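Long-range contacts in transaminase (Arthrobacter sp., PDB 5G2P), which probably transfers amino groups between amines and carbonyl compounds with S selectivity, using bound pyridoxal-5'-phosphate as cofactor: residues His146-Trp151 and Gln240-Thr245; Val141-His146 and Val158-Ser163. One frame throughout, in Å; residues are numbered along the deposited sequence.

In the fold
Contact 1 and contact 2 lie with their centres about 8 Å apart and share His146. Their segments alternate along the chain: 141-146, 146-151, 158-163, then 240-245. Contact 2 starts on strand 140-144 of the seven-stranded mixed sheet that marks the large domain of fold-type I PLP enzymes; contact 1 joins the loops that follow this strand and its parallel neighbour 231-236. Two probable hydrogen bonds stitch the pair together, Gln240 NE2 to Glu145 O (2.8 Å) and Asp147 O to Arg160 N (2.9 Å). Segment 146-151 thus runs from contact 2 to the cofactor, and its Tyr148 to Trp151 line the pocket.

Contact 1. Residues His146-Trp151 and Gln240-Thr245; sequences HDYHGW and QGVGST. With PLP (pyridoxal-5'-phosphate), chain H.
Gln240 reaches across to Asp147 with one nearly straight bond: NE2 donates to OD1 over 2.8 Å at 172°, in the amide plane of Gln240 and onto the anti lone pair of OD1, while carboxylate and amide planes stand 70° apart. Thr245 OG1 donates to Gln240 OE1 (2.7 Å), so both ends of the amide are engaged. His149 NE2 donates to Asp147 OD2 (2.7 Å), coming from above the carboxylate plane, and Arg144 NE forms a salt bridge with the same oxygen. His149 in turn bonds through ND1 to Asp269, another residue of the PLP pocket.

The other side is looser. Water 1 links His146 O to Gly243 N, and water 2 joins Gln240 OE1 (2.8 Å) to the edge of the His146 ring at ND1; the other ring nitrogen, NE2, is hydrogen-bonded to Asn407. Partly exposed Val242 lays CG2 obliquely against Tyr148 CD2 (3.7 Å). Tyr148 CG stands anti to the backbone N (chi1 -177°), carrying the ring edge toward the cofactor, where CE2 lies 3.9 Å from PLP C4. Segment 146-151 leads from strand 140-144 to helix 153-157; segment 240-245 leads from strand 231-236 to helix 251-262.

Contact 2. Residues Val141-His146 and Val158-Ser163; sequences VVTREH and VTRLRS
Val141 opens the contact with a light touch, its CG1 lying 4.1 Å from CG1 of Val158. Two residues on, Thr143 makes a side-chain-to-backbone hydrogen bond: OG1 donates to the carbonyl oxygen of Val158 over 2.6 Å, tilted 15° from the carbonyl plane. With OG1 anti to the backbone N (chi1 -173°), the hydroxyl faces this oxygen and CG2 is placed 3.7 Å from Arg160 CG, the two side chains crossing at about a right angle. A valine in place of Thr143 would probably leave the buried Val158 carbonyl without its hydroxyl donor and let the 158-163 loop shift against the strand. Arg144 then packs through its backbone, O lying 3.5 Å from Arg160 CB. The CB of Glu145 points away from the loop, and its carboxylate forms a salt bridge with Arg221 of the third subunit, on which Arg160 also finds Asn225 and a cation-pi partner, Tyr226. At His146 the backbone N makes a weak bond to Arg160 O (3.0 Å), supplemented by a CA-H...O contact; Leu161 CD2 lies obliquely by the ring, 3.8 Å from His146 CD2. Leaving this large-domain strand, the chain passes the PLP-lining loop and helix 153-157 and returns alongside, 13° apart in direction. Strand 140-144 runs between parallel strands 231-236 and 189-192; Val158 and Arg160 rest on the latter.

Contact 1. Residues His146-Trp151 and Gln240-Thr245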
ATOM      1  N   HIS B 146     -16.068  -3.747 -13.047  1.00 15.97           N
ATOM      2  CA  HIS B 146     -17.256  -2.883 -13.211  1.00 15.63           C
ATOM      3  C   HIS B 146     -18.169  -2.735 -12.026  1.00 15.18           C
ATOM      4  O   HIS B 146     -19.185  -2.036 -12.145  1.00 15.20           O
ATOM      5  CB  HIS B 146     -18.079  -3.206 -14.467  1.00 16.45           C
ATOM      6  CG  HIS B 146     -17.253  -3.262 -15.693  1.00 17.84           C
ATOM      7  ND1 HIS B 146     -17.357  -4.285 -16.611  1.00 19.18           N
ATOM      8  CD2 HIS B 146     -16.245  -2.464 -16.114  1.00 17.34           C
ATOM      9  CE1 HIS B 146     -16.463  -4.093 -17.566  1.00 19.92           C
ATOM     10  NE2 HIS B 146     -15.779  -2.998 -17.288  1.00 19.04           N
ATOM     11  N   ASP B 147     -17.815  -3.334 -10.882  1.00 14.70           N
ATOM     12  CA  ASP B 147     -18.541  -3.046  -9.624  1.00 14.29           C
ATOM     13  C   ASP B 147     -18.460  -1.560  -9.238  1.00 14.51           C
ATOM     14  O   ASP B 147     -17.424  -0.902  -9.441  1.00 13.64           O
ATOM     15  CB  ASP B 147     -18.009  -3.905  -8.464  1.00 13.54           C
ATOM     16  CG  ASP B 147     -18.709  -5.262  -8.369  1.00 14.10           C
ATOM     17  OD1 ASP B 147     -19.371  -5.664  -9.364  1.00 13.86           O
ATOM     18  OD2 ASP B 147     -18.604  -5.930  -7.302  1.00 14.00           O
ATOM     19  N   TYR B 148     -19.552  -1.050  -8.670  1.00 14.88           N
ATOM     20  CA  TYR B 148     -19.536   0.277  -8.047  1.00 15.41           C
ATOM     21  C   TYR B 148     -19.987   0.087  -6.601  1.00 14.88           C
ATOM     22  O   TYR B 148     -21.126  -0.336  -6.362  1.00 15.21           O
ATOM     23  CB  TYR B 148     -20.480   1.271  -8.757  1.00 15.48           C
ATOM     24  CG  TYR B 148     -20.360   2.635  -8.123  1.00 15.98           C
ATOM     25  CD1 TYR B 148     -19.233   3.418  -8.367  1.00 16.29           C
ATOM     26  CD2 TYR B 148     -21.304   3.091  -7.189  1.00 15.38           C
ATOM     27  CE1 TYR B 148     -19.065   4.642  -7.756  1.00 16.83           C
ATOM     28  CE2 TYR B 148     -21.136   4.319  -6.561  1.00 16.60           C
ATOM     29  CZ  TYR B 148     -20.011   5.082  -6.843  1.00 16.16           C
ATOM     30  OH  TYR B 148     -19.805   6.298  -6.238  1.00 16.30           O
ATOM     31  N   HIS B 149     -19.118   0.380  -5.646  1.00 13.60           N
ATOM     32  CA  HIS B 149     -19.495   0.220  -4.237  1.00 13.99           C
ATOM     33  C   HIS B 149     -19.411   1.519  -3.423  1.00 14.06           C
ATOM     34  O   HIS B 149     -19.442   1.488  -2.178  1.00 14.81           O
ATOM     35  CB  HIS B 149     -18.673  -0.889  -3.577  1.00 13.63           C
ATOM     36  CG  HIS B 149     -18.906  -2.242  -4.191  1.00 13.97           C
ATOM     37  ND1 HIS B 149     -20.102  -2.910  -4.068  1.00 13.27           N
ATOM     38  CD2 HIS B 149     -18.104  -3.046  -4.935  1.00 13.83           C
ATOM     39  CE1 HIS B 149     -20.036  -4.066  -4.708  1.00 13.68           C
ATOM     40  NE2 HIS B 149     -18.831  -4.179  -5.234  1.00 14.40           N
ATOM     41  N   GLY B 150     -19.321   2.647  -4.121  1.00 13.66           N
ATOM     42  CA  GLY B 150     -19.228   3.948  -3.458  1.00 13.76           C
ATOM     43  C   GLY B 150     -17.951   4.706  -3.753  1.00 14.09           C
ATOM     44  O   GLY B 150     -17.113   4.261  -4.540  1.00 13.80           O
ATOM     45  N   TRP B 151     -17.803   5.869  -3.125  1.00 14.30           N
ATOM     46  CA  TRP B 151     -16.758   6.823  -3.509  1.00 14.05           C
ATOM     47  C   TRP B 151     -15.734   7.156  -2.412  1.00 14.51           C
ATOM     48  O   TRP B 151     -14.644   7.656  -2.724  1.00 14.14           O
ATOM     49  CB  TRP B 151     -17.395   8.128  -4.041  1.00 13.02           C
ATOM     50  CG  TRP B 151     -18.085   8.863  -2.957  1.00 13.31           C
ATOM     51  CD1 TRP B 151     -19.380   8.663  -2.516  1.00 12.98           C
ATOM     52  CD2 TRP B 151     -17.522   9.869  -2.118  1.00 13.24           C
ATOM     53  NE1 TRP B 151     -19.652   9.520  -1.478  1.00 13.53           N
ATOM     54  CE2 TRP B 151     -18.529  10.258  -1.198  1.00 13.73           C
ATOM     55  CE3 TRP B 151     -16.252  10.470  -2.031  1.00 13.57           C
ATOM     56  CZ2 TRP B 151     -18.316  11.242  -0.223  1.00 14.03           C
ATOM     57  CZ3 TRP B 151     -16.031  11.440  -1.054  1.00 14.08           C
ATOM     58  CH2 TRP B 151     -17.066  11.818  -0.157  1.00 14.08           C
ATOM     59  N   GLN B 240     -25.218  -5.377 -11.290  1.00 17.08           N
ATOM     60  CA  GLN B 240     -24.336  -4.197 -11.279  1.00 15.96           C
ATOM     61  C   GLN B 240     -25.139  -2.929 -11.602  1.00 15.82           C
ATOM     62  O   GLN B 240     -25.832  -2.856 -12.638  1.00 15.40           O
ATOM     63  CB  GLN B 240     -23.188  -4.407 -12.242  1.00 14.60           C
ATOM     64  CG  GLN B 240     -22.117  -5.344 -11.715  1.00 14.78           C
ATOM     65  CD  GLN B 240     -20.972  -5.512 -12.683  1.00 14.69           C
ATOM     66  OE1 GLN B 240     -21.191  -5.582 -13.891  1.00 16.40           O
ATOM     67  NE2 GLN B 240     -19.743  -5.600 -12.170  1.00 14.06           N
ATOM     68  N   GLY B 241     -25.074  -1.950 -10.698  1.00 15.71           N
ATOM     69  CA  GLY B 241     -25.957  -0.776 -10.780  1.00 15.24           C
ATOM     70  C   GLY B 241     -25.450   0.287 -11.761  1.00 16.56           C
ATOM     71  O   GLY B 241     -25.948   0.390 -12.915  1.00 16.10           O
ATOM     72  N   VAL B 242     -24.468   1.078 -11.308  1.00 16.05           N
ATOM     73  CA  VAL B 242     -23.821   2.060 -12.174  1.00 16.65           C
ATOM     74  C   VAL B 242     -23.239   1.356 -13.406  1.00 16.50           C
ATOM     75  O   VAL B 242     -23.371   1.856 -14.544  1.00 17.10           O
ATOM     76  CB  VAL B 242     -22.731   2.850 -11.434  1.00 16.51           C
ATOM     77  CG1 VAL B 242     -22.013   3.790 -12.414  1.00 16.58           C
ATOM     78  CG2 VAL B 242     -23.344   3.640 -10.252  1.00 16.61           C
ATOM     79  N   GLY B 243     -22.627   0.197 -13.180  1.00 15.98           N
ATOM     80  CA  GLY B 243     -21.958  -0.567 -14.249  1.00 16.01           C
ATOM     81  C   GLY B 243     -22.938  -1.242 -15.213  1.00 17.54           C
ATOM     82  O   GLY B 243     -22.527  -1.725 -16.263  1.00 18.89           O
ATOM     83  N   SER B 244     -24.212  -1.319 -14.824  1.00 17.36           N
ATOM     84  CA  SER B 244     -25.329  -1.617 -15.726  1.00 17.79           C
ATOM     85  C   SER B 244     -25.273  -3.005 -16.398  1.00 17.30           C
ATOM     86  O   SER B 244     -25.224  -3.119 -17.627  1.00 17.38           O
ATOM     87  CB  SER B 244     -25.464  -0.486 -16.768  1.00 17.57           C
ATOM     88  OG  SER B 244     -25.539   0.779 -16.117  1.00 17.88           O
ATOM     89  N   THR B 245     -25.282  -4.052 -15.581  1.00 16.49           N
ATOM     90  CA  THR B 245     -25.417  -5.407 -16.109  1.00 15.76           C
ATOM     91  C   THR B 245     -26.424  -6.207 -15.284  1.00 16.20           C
ATOM     92  O   THR B 245     -26.811  -5.814 -14.164  1.00 15.96           O
ATOM     93  CB  THR B 245     -24.080  -6.178 -16.089  1.00 15.56           C
ATOM     94  OG1 THR B 245     -23.671  -6.427 -14.725  1.00 15.51           O
ATOM     95  CG2 THR B 245     -22.978  -5.438 -16.852  1.00 14.81           C
TER
HETATM   96  N1  PLP H2000     -23.106   0.724  -3.524  1.00 15.78           N
HETATM   97  C2  PLP H2000     -23.956   0.643  -4.588  1.00 15.76           C
HETATM   98  C2A PLP H2000     -24.304  -0.678  -5.226  1.00 15.26           C
HETATM   99  C3  PLP H2000     -24.520   1.882  -5.150  1.00 16.18           C
HETATM  100  O3  PLP H2000     -25.399   1.896  -6.199  1.00 17.99           O
HETATM  101  C4  PLP H2000     -24.184   3.168  -4.508  1.00 16.05           C
HETATM  102  C4A PLP H2000     -24.923   4.365  -5.107  1.00 19.66           C
HETATM  103  C5  PLP H2000     -23.218   3.121  -3.357  1.00 15.01           C
HETATM  104  C6  PLP H2000     -22.723   1.886  -2.935  1.00 14.56           C
HETATM  105  C5A PLP H2000     -22.749   4.344  -2.625  1.00 14.11           C
HETATM  106  O4P PLP H2000     -23.807   4.948  -1.891  1.00 13.96           O
HETATM  107  P   PLP H2000     -23.745   6.544  -1.639  1.00 12.73           P
HETATM  108  O1P PLP H2000     -24.989   6.792  -0.852  1.00 13.63           O
HETATM  109  O2P PLP H2000     -22.487   6.879  -0.866  1.00 12.56           O
HETATM  110  O3P PLP H2000     -23.774   7.244  -3.005  1.00 12.49           O
HETATM  111  O   HOH W   1     -21.688  -1.323 -11.062  1.00 11.37           O
HETATM  112  O   HOH W   2     -19.505  -6.217 -16.057  1.00 19.53           O

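Contact 2. Residues Val141-His146 and Val158-Ser163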
ATOM      1  N   VAL B 141     -10.040  -8.223   0.314  1.00 15.39           N
ATOM      2  CA  VAL B 141     -11.452  -8.362  -0.087  1.00 15.66           C
ATOM      3  C   VAL B 141     -11.459  -8.472  -1.612  1.00 15.98           C
ATOM      4  O   VAL B 141     -10.674  -7.792  -2.298  1.00 15.24           O
ATOM      5  CB  VAL B 141     -12.317  -7.169   0.395  1.00 15.04           C
ATOM      6  CG1 VAL B 141     -13.691  -7.171  -0.266  1.00 14.09           C
ATOM      7  CG2 VAL B 141     -12.438  -7.142   1.929  1.00 15.35           C
ATOM      8  N   VAL B 142     -12.332  -9.332  -2.139  1.00 15.91           N
ATOM      9  CA  VAL B 142     -12.451  -9.543  -3.594  1.00 15.35           C
ATOM     10  C   VAL B 142     -13.650  -8.730  -4.101  1.00 15.69           C
ATOM     11  O   VAL B 142     -14.709  -8.743  -3.478  1.00 15.87           O
ATOM     12  CB  VAL B 142     -12.653 -11.048  -3.934  1.00 15.27           C
ATOM     13  CG1 VAL B 142     -12.764 -11.264  -5.462  1.00 15.69           C
ATOM     14  CG2 VAL B 142     -11.508 -11.883  -3.399  1.00 13.74           C
ATOM     15  N   THR B 143     -13.469  -8.036  -5.223  1.00 14.40           N
ATOM     16  CA  THR B 143     -14.538  -7.318  -5.887  1.00 14.27           C
ATOM     17  C   THR B 143     -14.553  -7.784  -7.350  1.00 14.58           C
ATOM     18  O   THR B 143     -13.813  -8.700  -7.701  1.00 15.02           O
ATOM     19  CB  THR B 143     -14.334  -5.788  -5.772  1.00 13.78           C
ATOM     20  OG1 THR B 143     -15.482  -5.108  -6.280  1.00 13.50           O
ATOM     21  CG2 THR B 143     -13.079  -5.328  -6.495  1.00 12.99           C
ATOM     22  N   ARG B 144     -15.392  -7.187  -8.190  1.00 13.91           N
ATOM     23  CA  ARG B 144     -15.383  -7.559  -9.604  1.00 14.02           C
ATOM     24  C   ARG B 144     -15.221  -6.340 -10.508  1.00 14.70           C
ATOM     25  O   ARG B 144     -15.623  -5.217 -10.154  1.00 13.39           O
ATOM     26  CB  ARG B 144     -16.684  -8.316  -9.997  1.00 14.32           C
ATOM     27  CG  ARG B 144     -16.931  -9.654  -9.265  1.00 15.23           C
ATOM     28  CD  ARG B 144     -17.703  -9.521  -7.933  1.00 14.22           C
ATOM     29  NE  ARG B 144     -18.821  -8.592  -8.051  1.00 14.32           N
ATOM     30  CZ  ARG B 144     -19.985  -8.868  -8.653  1.00 15.26           C
ATOM     31  NH1 ARG B 144     -20.208 -10.083  -9.176  1.00 14.49           N
ATOM     32  NH2 ARG B 144     -20.928  -7.931  -8.740  1.00 14.74           N
ATOM     33  N   GLU B 145     -14.596  -6.581 -11.659  1.00 15.04           N
ATOM     34  CA  GLU B 145     -14.690  -5.751 -12.854  1.00 15.95           C
ATOM     35  C   GLU B 145     -16.076  -5.080 -12.985  1.00 15.77           C
ATOM     36  O   GLU B 145     -17.115  -5.758 -13.019  1.00 15.33           O
ATOM     37  CB  GLU B 145     -14.436  -6.709 -14.031  1.00 18.41           C
ATOM     38  CG  GLU B 145     -14.186  -6.096 -15.377  1.00 23.38           C
ATOM     39  CD  GLU B 145     -14.061  -7.162 -16.465  1.00 26.76           C
ATOM     40  OE1 GLU B 145     -14.166  -8.405 -16.198  1.00 26.57           O
ATOM     41  OE2 GLU B 145     -13.834  -6.729 -17.599  1.00 29.43           O
ATOM     42  N   HIS B 146     -16.068  -3.747 -13.047  1.00 15.97           N
ATOM     43  CA  HIS B 146     -17.256  -2.883 -13.211  1.00 15.63           C
ATOM     44  C   HIS B 146     -18.169  -2.735 -12.026  1.00 15.18           C
ATOM     45  O   HIS B 146     -19.185  -2.036 -12.145  1.00 15.20           O
ATOM     46  CB  HIS B 146     -18.079  -3.206 -14.467  1.00 16.45           C
ATOM     47  CG  HIS B 146     -17.253  -3.262 -15.693  1.00 17.84           C
ATOM     48  ND1 HIS B 146     -17.357  -4.285 -16.611  1.00 19.18           N
ATOM     49  CD2 HIS B 146     -16.245  -2.464 -16.114  1.00 17.34           C
ATOM     50  CE1 HIS B 146     -16.463  -4.093 -17.566  1.00 19.92           C
ATOM     51  NE2 HIS B 146     -15.779  -2.998 -17.288  1.00 19.04           N
ATOM     52  N   VAL B 158     -12.889  -0.933  -3.768  1.00 14.08           N
ATOM     53  CA  VAL B 158     -13.605  -2.093  -4.325  1.00 14.56           C
ATOM     54  C   VAL B 158     -14.494  -1.689  -5.530  1.00 15.00           C
ATOM     55  O   VAL B 158     -15.261  -2.485  -6.069  1.00 13.90           O
ATOM     56  CB  VAL B 158     -14.369  -2.933  -3.259  1.00 14.69           C
ATOM     57  CG1 VAL B 158     -13.388  -3.631  -2.317  1.00 13.80           C
ATOM     58  CG2 VAL B 158     -15.356  -2.082  -2.445  1.00 13.75           C
ATOM     59  N   THR B 159     -14.369  -0.432  -5.937  1.00 15.53           N
ATOM     60  CA  THR B 159     -15.068   0.070  -7.132  1.00 15.66           C
ATOM     61  C   THR B 159     -14.119  -0.078  -8.316  1.00 15.72           C
ATOM     62  O   THR B 159     -12.988   0.428  -8.266  1.00 16.21           O
ATOM     63  CB  THR B 159     -15.424   1.550  -6.926  1.00 15.43           C
ATOM     64  OG1 THR B 159     -16.474   1.622  -5.969  1.00 15.20           O
ATOM     65  CG2 THR B 159     -15.884   2.215  -8.249  1.00 15.65           C
ATOM     66  N   ARG B 160     -14.566  -0.780  -9.363  1.00 15.54           N
ATOM     67  CA  ARG B 160     -13.719  -1.040 -10.511  1.00 16.24           C
ATOM     68  C   ARG B 160     -14.350  -0.466 -11.793  1.00 16.20           C
ATOM     69  O   ARG B 160     -14.553  -1.170 -12.756  1.00 15.44           O
ATOM     70  CB  ARG B 160     -13.379  -2.545 -10.617  1.00 17.10           C
ATOM     71  CG  ARG B 160     -12.524  -3.134  -9.482  1.00 18.87           C
ATOM     72  CD  ARG B 160     -11.126  -2.527  -9.366  1.00 20.21           C
ATOM     73  NE  ARG B 160     -10.750  -1.907 -10.629  1.00 22.53           N
ATOM     74  CZ  ARG B 160     -10.106  -0.753 -10.755  1.00 23.30           C
ATOM     75  NH1 ARG B 160      -9.720  -0.070  -9.669  1.00 22.86           N
ATOM     76  NH2 ARG B 160      -9.866  -0.272 -11.982  1.00 24.40           N
ATOM     77  N   LEU B 161     -14.713   0.818 -11.755  1.00 16.28           N
ATOM     78  CA  LEU B 161     -15.137   1.564 -12.961  1.00 16.10           C
ATOM     79  C   LEU B 161     -14.274   2.796 -12.986  1.00 15.75           C
ATOM     80  O   LEU B 161     -14.408   3.655 -12.112  1.00 15.91           O
ATOM     81  CB  LEU B 161     -16.604   2.030 -12.871  1.00 16.47           C
ATOM     82  CG  LEU B 161     -17.747   1.067 -13.123  1.00 17.61           C
ATOM     83  CD1 LEU B 161     -19.064   1.720 -12.697  1.00 16.55           C
ATOM     84  CD2 LEU B 161     -17.795   0.641 -14.592  1.00 16.57           C
ATOM     85  N   ARG B 162     -13.374   2.884 -13.959  1.00 16.11           N
ATOM     86  CA  ARG B 162     -12.422   4.005 -14.017  1.00 15.46           C
ATOM     87  C   ARG B 162     -13.103   5.341 -14.356  1.00 15.80           C
ATOM     88  O   ARG B 162     -12.467   6.402 -14.244  1.00 16.80           O
ATOM     89  CB  ARG B 162     -11.291   3.698 -15.027  1.00 15.41           C
ATOM     90  CG  ARG B 162     -11.764   3.528 -16.483  1.00 15.56           C
ATOM     91  CD  ARG B 162     -10.659   2.895 -17.337  1.00 16.99           C
ATOM     92  NE  ARG B 162      -9.575   3.835 -17.658  1.00 15.63           N
ATOM     93  CZ  ARG B 162      -9.515   4.559 -18.778  1.00 16.14           C
ATOM     94  NH1 ARG B 162     -10.467   4.486 -19.718  1.00 15.74           N
ATOM     95  NH2 ARG B 162      -8.500   5.368 -18.959  1.00 16.31           N
ATOM     96  N   SER B 163     -14.379   5.302 -14.766  1.00 15.21           N
ATOM     97  CA  SER B 163     -15.179   6.521 -15.020  1.00 15.30           C
ATOM     98  C   SER B 163     -15.856   7.061 -13.759  1.00 14.74           C
ATOM     99  O   SER B 163     -16.540   8.084 -13.814  1.00 14.75           O
ATOM    100  CB  SER B 163     -16.284   6.253 -16.060  1.00 15.38           C
ATOM    101  OG  SER B 163     -17.036   5.077 -15.724  1.00 16.49           O
TER